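Side-chain contact in MHC class I antigen (Ctenopharyngodon idella, PDB 5H5Z), which probably presents peptides to T cells at the cell surface, as a grass carp class I heavy chain paired with beta-2-microglobulin: residues Q77-M80 against E81-Q85. Residues are numbered along the deposited sequence; the frame is centred on the assembly and turned at random.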
loop_
_atom_site.group_PDB
_atom_site.type_symbol
_atom_site.label_atom_id
_atom_site.label_comp_id
_atom_site.label_asym_id
_atom_site.label_seq_id
_atom_site.Cartn_x
_atom_site.Cartn_y
_atom_site.Cartn_z
ATOM N N GLN A 77 -7.413 3.882 25.563
ATOM C CA GLN A 77 -8.270 4.339 26.659
ATOM C C GLN A 77 -7.716 5.617 27.287
ATOM O O GLN A 77 -8.454 6.567 27.532
ATOM C CB GLN A 77 -8.423 3.244 27.719
ATOM C CG GLN A 77 -9.705 3.342 28.535
ATOM C CD GLN A 77 -10.953 3.051 27.718
ATOM O OE1 GLN A 77 -10.880 2.497 26.613
ATOM N NE2 GLN A 77 -12.112 3.420 28.262
ATOM N N ILE A 78 -6.405 5.625 27.513
ATOM C CA ILE A 78 -5.692 6.747 28.127
ATOM C C ILE A 78 -5.732 8.022 27.268
ATOM O O ILE A 78 -6.082 9.095 27.765
ATOM C CB ILE A 78 -4.237 6.338 28.483
ATOM C CG1 ILE A 78 -4.238 5.393 29.690
ATOM C CG2 ILE A 78 -3.357 7.555 28.751
ATOM C CD1 ILE A 78 -2.919 4.694 29.946
ATOM N N VAL A 79 -5.389 7.900 25.988
ATOM C CA VAL A 79 -5.321 9.061 25.092
ATOM C C VAL A 79 -6.699 9.699 24.839
ATOM O O VAL A 79 -6.817 10.929 24.831
ATOM C CB VAL A 79 -4.532 8.745 23.786
ATOM C CG1 VAL A 79 -5.120 7.555 23.046
ATOM C CG2 VAL A 79 -4.419 9.964 22.879
ATOM N N MET A 80 -7.735 8.870 24.673
ATOM C CA MET A 80 -9.116 9.358 24.478
ATOM C C MET A 80 -9.559 10.266 25.622
ATOM O O MET A 80 -10.154 11.332 25.398
ATOM C CB MET A 80 -10.113 8.192 24.335
ATOM C CG MET A 80 -9.911 7.303 23.114
ATOM S SD MET A 80 -11.233 6.097 22.839
ATOM C CE MET A 80 -11.037 4.996 24.240
ATOM N N GLU A 81 -9.256 9.836 26.845
ATOM C CA GLU A 81 -9.574 10.592 28.051
ATOM C C GLU A 81 -8.853 11.938 28.074
ATOM O O GLU A 81 -9.412 12.937 28.522
ATOM C CB GLU A 81 -9.231 9.774 29.300
ATOM C CG GLU A 81 -10.196 8.623 29.564
ATOM C CD GLU A 81 -9.611 7.538 30.456
ATOM O OE1 GLU A 81 -8.396 7.573 30.754
ATOM O OE2 GLU A 81 -10.374 6.633 30.858
ATOM N N ARG A 82 -7.621 11.959 27.571
ATOM C CA ARG A 82 -6.818 13.180 27.543
ATOM C C ARG A 82 -7.324 14.212 26.533
ATOM O O ARG A 82 -7.163 15.420 26.741
ATOM C CB ARG A 82 -5.333 12.846 27.352
ATOM C CG ARG A 82 -4.629 12.657 28.688
ATOM C CD ARG A 82 -3.687 11.463 28.726
ATOM N NE ARG A 82 -2.433 11.711 28.028
ATOM C CZ ARG A 82 -1.309 11.017 28.218
ATOM N NH1 ARG A 82 -0.223 11.309 27.517
ATOM N NH2 ARG A 82 -1.253 10.039 29.112
ATOM N N PHE A 83 -7.965 13.742 25.465
ATOM C CA PHE A 83 -8.631 14.634 24.513
ATOM C C PHE A 83 -10.095 14.896 24.874
ATOM O O PHE A 83 -10.810 15.572 24.127
ATOM C CB PHE A 83 -8.528 14.089 23.086
ATOM C CG PHE A 83 -7.188 14.313 22.448
ATOM C CD1 PHE A 83 -6.933 15.474 21.722
ATOM C CD2 PHE A 83 -6.180 13.361 22.566
ATOM C CE1 PHE A 83 -5.697 15.680 21.127
ATOM C CE2 PHE A 83 -4.942 13.562 21.972
ATOM C CZ PHE A 83 -4.698 14.723 21.254
ATOM N N ASN A 84 -10.521 14.364 26.021
ATOM C CA ASN A 84 -11.903 14.480 26.506
ATOM C C ASN A 84 -12.916 13.871 25.537
ATOM O O ASN A 84 -13.940 14.480 25.220
ATOM C CB ASN A 84 -12.258 15.939 26.832
ATOM C CG ASN A 84 -11.302 16.564 27.830
ATOM O OD1 ASN A 84 -10.912 15.935 28.816
ATOM N ND2 ASN A 84 -10.923 17.813 27.580
ATOM N N GLN A 85 -12.611 12.664 25.067
ATOM C CA GLN A 85 -13.466 11.958 24.118
ATOM C C GLN A 85 -13.879 10.601 24.690
ATOM O O GLN A 85 -13.140 9.621 24.590
ATOM C CB GLN A 85 -12.743 11.789 22.775
ATOM C CG GLN A 85 -12.340 13.097 22.097
ATOM C CD GLN A 85 -11.288 12.907 21.013
ATOM O OE1 GLN A 85 -10.517 11.949 21.040
ATOM N NE2 GLN A 85 -11.247 13.829 20.058
#
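The ring of F83 receives the carbonyl oxygen of V79 at its edge, in plane, with CD2 3.4 Å from that O. V79 CG2, anti to its own backbone N, is the branch facing F83 and packs 3.7 Å from F83 CE2, the two side chains crossing; Y114 meets the ring at about 25° between planes. The guanidinium of R82 is approached obliquely: I78 CG2 lies 3.3 Å from R82 NH2, the two side chains running side by side in the same direction. Bends at chi2 and chi3 carry the R82 head there, while its NH1 bonds Q135 O and T139 OG1. The E81 carboxylate is turned 83° from the Q77 amide plane and meets that side chain at its methylene, OE2 being 4.1 Å from Q77 CG; E81 CD comes closer to the backbone, 3.3 Å from Q77 O, without a bond. In the helical frame, R82 N donates to I78 O at 3.3 Å and F83 N to V79 O at 3.1 Å. M80 O then takes Q85 N at 2.8 Å, nearly straight at 163°. With the weak N84 N to E81 O bond and the positive phi of N84, this is a Schellman motif ending helix 55-82, the alpha-1 helix of the class I groove, where I78, V79 and R82 pack on the bound peptide.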